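Local coordinates for protein Alpha/beta hydrolase (Enterobacter asburiae, PDB 6KMO) that probably hydrolyses carboxylic ester bonds, as an esterase or lipase built on the alpha/beta hydrolase fold, at residues 88-93 with 120-125; 102-107 with 116-121. The protein carries 2 engineered substitutions. All coordinates share one frame; numbering follows the deposited sequence.

Overall arrangement
Both contacts use helix 115-129, and both bring it against one face of the central mixed sheet; their centres lie about 8 Å apart. Contact 2 is the more central, about 8 Å from the middle of the chain, and seats the start of the helix on strand 99-105 and the loop after it. Contact 1 lies farther out, about 14 Å from the middle, where the next turn of the helix meets strand 83-92. Each is buried, but contact 1 is purely aliphatic across the interface, while contact 2 combines aromatic packing with polar neighbours beside the probable oxyanion-hole loop. I122 of contact 1 joins them, its CD1 packing 3.6 Å from F104 CD2 of contact 2.

Contact 1: 88-93 with 120-125; sequences KIVKPE and RLIRDL
In the helix whose I122 and R123 meet V90, the D124 carboxylate oxygen OD2 is gripped side-on by two nitrogens of R120, NE and NH2, each at 2.9 Å. OD2 lies in the guanidinium plane, and both nitrogens reach it from the same face of the carboxylate: NH2 nearly along the C-O direction, NE from above the plane. This i to i+4 salt bridge runs alongside the helix, and G310 and N313 take further hydrogen bonds from R120. The strand is met by other side chains. V90 CG2 packs 3.8 Å from I122 CG2, a branch-to-branch methyl contact in which the two side chains cross at about a right angle. The other branch, CG1, stands opposite the backbone N (chi1 -176°) and lies 4.0 Å from R123 CG. R123 thus offers V90 the aliphatic base of its side chain; from CG to NE the chain is extended and carries the guanidinium away from the valine, to a hydrogen bond with P69 O and a salt bridge with E119. F115 touches both V90 and I122 and extends the apolar patch. With no hydrogen bond between strand 83-92 and this part of the helix, the two are held here by close packing of aliphatic carbons, and the charged ends find their partners elsewhere.

Contact 2: 102-107 with 116-121; sequences FMFFHG and PTHERL
H118 turns one face of its imidazole to H106, so that H106 CB stands 3.5 Å from the ring centroid, only 9° off the normal: a CH-pi contact over one face. The contact lies in a beta-alpha-beta crossover, in which strand 99-105 leads through helix 115-129 to strand 132-136. H106 and G107 open an HGGG sequence, which in esterases of the hormone-sensitive lipase family builds the oxyanion hole and probably does so here. The two imidazoles themselves meet obliquely, planes at 58°. Deeper in, H118 CD2 reaches the edge of the F104 ring, 3.9 Å from CE2 and near the ring plane, while L121 CD2 packs 4.0 Å from F104 CZ. F104 CG points away from the backbone N (chi1 -173°), which sends the ring toward the helix. Around this first shell lie the groups that orient it. Y138 stacks on the H106 ring and bonds H106 O. H106 CG sits between its own N and carbonyl carbon, which lets ND1 donate to G107 O at 2.7 Å, an almost straight bond that holds the ring against the carbonyl of the next residue. N179, of the probable nucleophile elbow, hydrogen-bonds H118 NE2 through ND2. D114 in turn bonds T117 OG1, and that hydroxyl oxygen accepts from H118 ND1 at 2.9 Å, close to the imidazole plane.

Contact 1: 88-93 with 120-125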
ATOM      1  N   LYS A  88      21.482  12.510  12.923  1.00  7.77           N
ATOM      2  CA  LYS A  88      21.777  12.779  11.525  1.00  7.92           C
ATOM      3  C   LYS A  88      20.506  13.324  10.904  1.00  9.33           C
ATOM      4  O   LYS A  88      19.437  12.729  11.067  1.00  9.02           O
ATOM      5  CB  LYS A  88      22.238  11.525  10.780  1.00  9.13           C
ATOM      6  CG  LYS A  88      23.560  10.950  11.290  1.00 12.16           C
ATOM      7  CD  LYS A  88      24.735  11.852  10.943  1.00 18.26           C
ATOM      8  CE  LYS A  88      25.339  11.460   9.627  1.00 23.04           C
ATOM      9  NZ  LYS A  88      26.677  12.092   9.416  1.00 32.19           N
ATOM     10  N   ILE A  89      20.602  14.456  10.214  1.00  8.15           N
ATOM     11  CA  ILE A  89      19.450  15.166   9.678  1.00  8.23           C
ATOM     12  C   ILE A  89      19.525  15.100   8.162  1.00  8.84           C
ATOM     13  O   ILE A  89      20.549  15.457   7.568  1.00 10.25           O
ATOM     14  CB  ILE A  89      19.399  16.618  10.181  1.00  9.82           C
ATOM     15  CG1 ILE A  89      19.353  16.642  11.712  1.00 13.17           C
ATOM     16  CG2 ILE A  89      18.184  17.345   9.644  1.00 10.50           C
ATOM     17  CD1 ILE A  89      20.583  17.144  12.358  1.00 17.67           C
ATOM     18  N   VAL A  90      18.468  14.615   7.531  1.00  7.83           N
ATOM     19  CA  VAL A  90      18.432  14.426   6.085  1.00  7.12           C
ATOM     20  C   VAL A  90      17.289  15.260   5.531  1.00  7.69           C
ATOM     21  O   VAL A  90      16.161  15.190   6.031  1.00  8.47           O
ATOM     22  CB  VAL A  90      18.275  12.941   5.711  1.00  7.79           C
ATOM     23  CG1 VAL A  90      18.345  12.755   4.208  1.00  7.51           C
ATOM     24  CG2 VAL A  90      19.336  12.089   6.408  1.00  7.51           C
ATOM     25  N   LYS A  91      17.579  16.075   4.521  1.00  8.56           N
ATOM     26  CA  LYS A  91      16.600  16.959   3.914  1.00  7.73           C
ATOM     27  C   LYS A  91      16.623  16.811   2.403  1.00  8.42           C
ATOM     28  O   LYS A  91      17.612  16.344   1.829  1.00 10.14           O
ATOM     29  CB  LYS A  91      16.909  18.420   4.282  1.00 10.10           C
ATOM     30  CG  LYS A  91      16.833  18.708   5.751  1.00  8.77           C
ATOM     31  CD  LYS A  91      17.125  20.176   6.037  1.00  9.32           C
ATOM     32  CE  LYS A  91      17.190  20.413   7.533  1.00 12.77           C
ATOM     33  NZ  LYS A  91      17.420  21.858   7.858  1.00 13.11           N
ATOM     34  N   PRO A  92      15.541  17.200   1.725  1.00  8.74           N
ATOM     35  CA  PRO A  92      15.554  17.188   0.258  1.00 10.41           C
ATOM     36  C   PRO A  92      16.687  18.055  -0.268  1.00 14.02           C
ATOM     37  O   PRO A  92      17.089  19.037   0.365  1.00 14.14           O
ATOM     38  CB  PRO A  92      14.177  17.762  -0.110  1.00 10.78           C
ATOM     39  CG  PRO A  92      13.321  17.492   1.104  1.00 11.76           C
ATOM     40  CD  PRO A  92      14.249  17.654   2.269  1.00  9.04           C
ATOM     41  N   GLU A  93      17.160  17.691  -1.465  1.00 14.04           N
ATOM     42  CA  GLU A  93      18.382  18.260  -2.011  1.00 23.80           C
ATOM     43  C   GLU A  93      18.292  19.768  -2.108  1.00 24.89           C
ATOM     44  O   GLU A  93      19.277  20.471  -1.855  1.00 31.13           O
ATOM     45  CB  GLU A  93      18.643  17.662  -3.397  1.00 27.41           C
ATOM     46  CG  GLU A  93      19.769  18.318  -4.182  1.00 34.90           C
ATOM     47  CD  GLU A  93      19.889  17.780  -5.599  1.00 42.14           C
ATOM     48  OE1 GLU A  93      21.019  17.772  -6.133  1.00 56.10           O
ATOM     49  OE2 GLU A  93      18.858  17.373  -6.182  1.00 39.83           O
ATOM     50  N   ARG A 120      20.152   5.037   2.418  1.00  6.79           N
ATOM     51  CA  ARG A 120      19.395   5.055   1.173  1.00  5.90           C
ATOM     52  C   ARG A 120      17.894   5.078   1.456  1.00  6.44           C
ATOM     53  O   ARG A 120      17.142   5.862   0.853  1.00  6.63           O
ATOM     54  CB  ARG A 120      19.787   3.865   0.305  1.00  6.67           C
ATOM     55  CG  ARG A 120      19.341   4.013  -1.146  1.00  5.87           C
ATOM     56  CD  ARG A 120      18.609   2.783  -1.630  1.00  8.13           C
ATOM     57  NE  ARG A 120      17.217   2.761  -1.175  1.00  7.18           N
ATOM     58  CZ  ARG A 120      16.646   1.794  -0.467  1.00  7.66           C
ATOM     59  NH1 ARG A 120      17.312   0.745  -0.010  1.00  7.82           N
ATOM     60  NH2 ARG A 120      15.355   1.902  -0.213  1.00  7.80           N
ATOM     61  N   LEU A 121      17.449   4.222   2.377  1.00  6.55           N
ATOM     62  CA  LEU A 121      16.051   4.198   2.790  1.00  6.38           C
ATOM     63  C   LEU A 121      15.617   5.549   3.335  1.00  6.00           C
ATOM     64  O   LEU A 121      14.546   6.052   2.985  1.00  6.36           O
ATOM     65  CB  LEU A 121      15.857   3.106   3.846  1.00  6.48           C
ATOM     66  CG  LEU A 121      14.537   3.090   4.618  1.00  6.42           C
ATOM     67  CD1 LEU A 121      13.325   2.965   3.688  1.00  7.17           C
ATOM     68  CD2 LEU A 121      14.540   1.948   5.641  1.00  7.10           C
ATOM     69  N   ILE A 122      16.423   6.140   4.219  1.00  5.97           N
ATOM     70  CA  ILE A 122      16.057   7.430   4.794  1.00  6.00           C
ATOM     71  C   ILE A 122      15.930   8.478   3.701  1.00  5.76           C
ATOM     72  O   ILE A 122      14.971   9.253   3.674  1.00  6.88           O
ATOM     73  CB  ILE A 122      17.066   7.850   5.874  1.00  6.55           C
ATOM     74  CG1 ILE A 122      17.016   6.881   7.050  1.00  7.00           C
ATOM     75  CG2 ILE A 122      16.771   9.264   6.334  1.00  6.59           C
ATOM     76  CD1 ILE A 122      18.222   6.964   7.945  1.00  6.79           C
ATOM     77  N   ARG A 123      16.907   8.530   2.799  1.00  7.07           N
ATOM     78  CA  ARG A 123      16.838   9.500   1.713  1.00  6.74           C
ATOM     79  C   ARG A 123      15.599   9.284   0.854  1.00  6.84           C
ATOM     80  O   ARG A 123      14.955  10.254   0.427  1.00  7.20           O
ATOM     81  CB  ARG A 123      18.105   9.433   0.853  1.00  7.49           C
ATOM     82  CG  ARG A 123      19.355  10.002   1.520  1.00  8.45           C
ATOM     83  CD  ARG A 123      20.543   9.825   0.603  1.00 10.27           C
ATOM     84  NE  ARG A 123      21.778  10.392   1.125  1.00  9.09           N
ATOM     85  CZ  ARG A 123      22.618  11.160   0.427  1.00 10.71           C
ATOM     86  NH1 ARG A 123      22.345  11.522  -0.816  1.00 11.98           N
ATOM     87  NH2 ARG A 123      23.729  11.583   1.012  1.00 12.10           N
ATOM     88  N   ASP A 124      15.244   8.027   0.575  1.00  6.49           N
ATOM     89  CA  ASP A 124      14.045   7.766  -0.217  1.00  7.27           C
ATOM     90  C   ASP A 124      12.803   8.327   0.474  1.00  5.96           C
ATOM     91  O   ASP A 124      11.918   8.892  -0.179  1.00  8.13           O
ATOM     92  CB  ASP A 124      13.860   6.260  -0.433  1.00  7.52           C
ATOM     93  CG  ASP A 124      14.786   5.669  -1.460  1.00  9.23           C
ATOM     94  OD1 ASP A 124      15.436   6.409  -2.239  1.00  8.60           O
ATOM     95  OD2 ASP A 124      14.871   4.418  -1.496  1.00  8.58           O
ATOM     96  N   LEU A 125      12.705   8.159   1.792  1.00  6.39           N
ATOM     97  CA  LEU A 125      11.531   8.640   2.515  1.00  6.26           C
ATOM     98  C   LEU A 125      11.496  10.162   2.582  1.00  7.12           C
ATOM     99  O   LEU A 125      10.424  10.767   2.502  1.00  7.05           O
ATOM    100  CB  LEU A 125      11.519   8.043   3.925  1.00  6.70           C
ATOM    101  CG  LEU A 125      11.254   6.527   4.020  1.00  7.82           C
ATOM    102  CD1 LEU A 125      11.686   6.018   5.384  1.00  8.77           C
ATOM    103  CD2 LEU A 125       9.798   6.200   3.727  1.00  8.64           C
TER

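Contact 2: 102-107 with 116-121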
ATOM      1  N   PHE A 102      10.235  14.100  10.510  1.00  6.85           N
ATOM      2  CA  PHE A 102       9.964  12.833  11.165  1.00  6.12           C
ATOM      3  C   PHE A 102      11.232  12.332  11.839  1.00  6.22           C
ATOM      4  O   PHE A 102      12.325  12.403  11.265  1.00  6.70           O
ATOM      5  CB  PHE A 102       9.379  11.753  10.232  1.00  6.80           C
ATOM      6  CG  PHE A 102      10.201  11.436   9.023  1.00  7.65           C
ATOM      7  CD1 PHE A 102      11.055  10.349   8.997  1.00  6.65           C
ATOM      8  CD2 PHE A 102      10.057  12.180   7.866  1.00  9.12           C
ATOM      9  CE1 PHE A 102      11.767  10.035   7.861  1.00  7.28           C
ATOM     10  CE2 PHE A 102      10.767  11.864   6.722  1.00  9.20           C
ATOM     11  CZ  PHE A 102      11.636  10.801   6.723  1.00  7.61           C
ATOM     12  N   MET A 103      11.091  11.818  13.048  1.00  5.33           N
ATOM     13  CA  MET A 103      12.164  11.050  13.661  1.00  5.81           C
ATOM     14  C   MET A 103      12.307   9.752  12.882  1.00  5.86           C
ATOM     15  O   MET A 103      11.320   9.208  12.367  1.00  6.34           O
ATOM     16  CB  MET A 103      11.840  10.749  15.123  1.00  6.02           C
ATOM     17  CG  MET A 103      11.409  11.973  15.937  1.00  5.74           C
ATOM     18  SD  MET A 103      12.588  13.430  15.983  1.00  1.59           S
ATOM     19  CE  MET A 103      14.033  12.584  16.717  1.00  9.40           C
ATOM     20  N   PHE A 104      13.543   9.266  12.774  1.00  6.17           N
ATOM     21  CA  PHE A 104      13.812   8.013  12.087  1.00  5.93           C
ATOM     22  C   PHE A 104      14.554   7.064  13.014  1.00  6.09           C
ATOM     23  O   PHE A 104      15.679   7.360  13.441  1.00  6.26           O
ATOM     24  CB  PHE A 104      14.570   8.163  10.767  1.00  5.92           C
ATOM     25  CG  PHE A 104      14.653   6.853  10.038  1.00  6.19           C
ATOM     26  CD1 PHE A 104      13.627   6.436   9.215  1.00  6.73           C
ATOM     27  CD2 PHE A 104      15.696   5.978  10.295  1.00  5.85           C
ATOM     28  CE1 PHE A 104      13.656   5.192   8.618  1.00  6.80           C
ATOM     29  CE2 PHE A 104      15.730   4.738   9.721  1.00  6.18           C
ATOM     30  CZ  PHE A 104      14.709   4.337   8.872  1.00  6.00           C
ATOM     31  N   PHE A 105      13.924   5.920  13.307  1.00  4.62           N
ATOM     32  CA  PHE A 105      14.439   4.888  14.193  1.00  5.32           C
ATOM     33  C   PHE A 105      14.824   3.693  13.331  1.00  5.43           C
ATOM     34  O   PHE A 105      13.963   3.047  12.729  1.00  5.59           O
ATOM     35  CB  PHE A 105      13.377   4.539  15.238  1.00  5.49           C
ATOM     36  CG  PHE A 105      12.862   5.733  15.997  1.00  5.47           C
ATOM     37  CD1 PHE A 105      13.729   6.700  16.485  1.00  6.75           C
ATOM     38  CD2 PHE A 105      11.518   5.880  16.236  1.00  6.60           C
ATOM     39  CE1 PHE A 105      13.251   7.800  17.180  1.00  7.56           C
ATOM     40  CE2 PHE A 105      11.039   6.974  16.936  1.00  7.06           C
ATOM     41  CZ  PHE A 105      11.922   7.947  17.404  1.00  6.94           C
ATOM     42  N   HIS A 106      16.117   3.401  13.269  1.00  6.01           N
ATOM     43  CA  HIS A 106      16.612   2.344  12.406  1.00  5.00           C
ATOM     44  C   HIS A 106      16.330   0.963  12.989  1.00  5.92           C
ATOM     45  O   HIS A 106      16.141   0.785  14.191  1.00  6.01           O
ATOM     46  CB  HIS A 106      18.098   2.531  12.113  1.00  5.78           C
ATOM     47  CG  HIS A 106      19.026   2.164  13.234  1.00  5.61           C
ATOM     48  ND1 HIS A 106      19.395   0.860  13.480  1.00  6.23           N
ATOM     49  CD2 HIS A 106      19.721   2.923  14.112  1.00  6.22           C
ATOM     50  CE1 HIS A 106      20.259   0.830  14.476  1.00  6.20           C
ATOM     51  NE2 HIS A 106      20.471   2.067  14.883  1.00  6.72           N
ATOM     52  N   GLY A 107      16.326  -0.028  12.100  1.00  5.28           N
ATOM     53  CA  GLY A 107      16.207  -1.418  12.472  1.00  6.06           C
ATOM     54  C   GLY A 107      17.545  -2.126  12.532  1.00  6.57           C
ATOM     55  O   GLY A 107      18.615  -1.528  12.436  1.00  6.93           O
ATOM     56  N   PRO A 116      24.683   4.823   8.165  1.00  8.47           N
ATOM     57  CA  PRO A 116      25.058   4.460   6.784  1.00  7.72           C
ATOM     58  C   PRO A 116      24.261   3.290   6.229  1.00  6.66           C
ATOM     59  O   PRO A 116      23.857   3.329   5.061  1.00  8.38           O
ATOM     60  CB  PRO A 116      26.570   4.178   6.885  1.00 10.59           C
ATOM     61  CG  PRO A 116      27.006   4.991   8.046  1.00 12.42           C
ATOM     62  CD  PRO A 116      25.858   4.952   9.041  1.00  9.34           C
ATOM     63  N   THR A 117      24.016   2.251   7.029  1.00  6.56           N
ATOM     64  CA  THR A 117      23.237   1.131   6.523  1.00  7.23           C
ATOM     65  C   THR A 117      21.828   1.555   6.107  1.00  7.61           C
ATOM     66  O   THR A 117      21.242   0.956   5.187  1.00  8.57           O
ATOM     67  CB  THR A 117      23.106  -0.010   7.546  1.00  6.38           C
ATOM     68  OG1 THR A 117      22.569   0.468   8.781  1.00  6.86           O
ATOM     69  CG2 THR A 117      24.427  -0.736   7.779  1.00  9.02           C
ATOM     70  N   HIS A 118      21.254   2.544   6.775  1.00  6.56           N
ATOM     71  CA  HIS A 118      19.883   2.974   6.520  1.00  6.89           C
ATOM     72  C   HIS A 118      19.782   4.219   5.656  1.00  6.44           C
ATOM     73  O   HIS A 118      18.663   4.671   5.366  1.00  7.09           O
ATOM     74  CB  HIS A 118      19.160   3.221   7.853  1.00  6.18           C
ATOM     75  CG  HIS A 118      18.762   1.949   8.542  1.00  6.12           C
ATOM     76  ND1 HIS A 118      19.684   1.027   8.989  1.00  5.01           N
ATOM     77  CD2 HIS A 118      17.545   1.431   8.826  1.00  5.84           C
ATOM     78  CE1 HIS A 118      19.047  -0.003   9.518  1.00  7.00           C
ATOM     79  NE2 HIS A 118      17.747   0.221   9.431  1.00  6.33           N
ATOM     80  N   GLU A 119      20.912   4.756   5.175  1.00  6.55           N
ATOM     81  CA  GLU A 119      20.895   6.061   4.522  1.00  6.66           C
ATOM     82  C   GLU A 119      20.056   6.074   3.248  1.00  6.63           C
ATOM     83  O   GLU A 119      19.310   7.027   2.999  1.00  6.34           O
ATOM     84  CB  GLU A 119      22.323   6.547   4.245  1.00  9.25           C
ATOM     85  CG  GLU A 119      22.320   7.911   3.595  1.00  8.65           C
ATOM     86  CD  GLU A 119      23.671   8.570   3.548  1.00  9.85           C
ATOM     87  OE1 GLU A 119      24.683   7.872   3.789  1.00 11.52           O
ATOM     88  OE2 GLU A 119      23.707   9.797   3.297  1.00 10.62           O
ATOM     89  N   ARG A 120      20.152   5.037   2.418  1.00  6.79           N
ATOM     90  CA  ARG A 120      19.395   5.055   1.173  1.00  5.90           C
ATOM     91  C   ARG A 120      17.894   5.078   1.456  1.00  6.44           C
ATOM     92  O   ARG A 120      17.142   5.862   0.853  1.00  6.63           O
ATOM     93  CB  ARG A 120      19.787   3.865   0.305  1.00  6.67           C
ATOM     94  CG  ARG A 120      19.341   4.013  -1.146  1.00  5.87           C
ATOM     95  CD  ARG A 120      18.609   2.783  -1.630  1.00  8.13           C
ATOM     96  NE  ARG A 120      17.217   2.761  -1.175  1.00  7.18           N
ATOM     97  CZ  ARG A 120      16.646   1.794  -0.467  1.00  7.66           C
ATOM     98  NH1 ARG A 120      17.312   0.745  -0.010  1.00  7.82           N
ATOM     99  NH2 ARG A 120      15.355   1.902  -0.213  1.00  7.80           N
ATOM    100  N   LEU A 121      17.449   4.222   2.377  1.00  6.55           N
ATOM    101  CA  LEU A 121      16.051   4.198   2.790  1.00  6.38           C
ATOM    102  C   LEU A 121      15.617   5.549   3.335  1.00  6.00           C
ATOM    103  O   LEU A 121      14.546   6.052   2.985  1.00  6.36           O
ATOM    104  CB  LEU A 121      15.857   3.106   3.846  1.00  6.48           C
ATOM    105  CG  LEU A 121      14.537   3.090   4.618  1.00  6.42           C
ATOM    106  CD1 LEU A 121      13.325   2.965   3.688  1.00  7.17           C
ATOM    107  CD2 LEU A 121      14.540   1.948   5.641  1.00  7.10           C
TER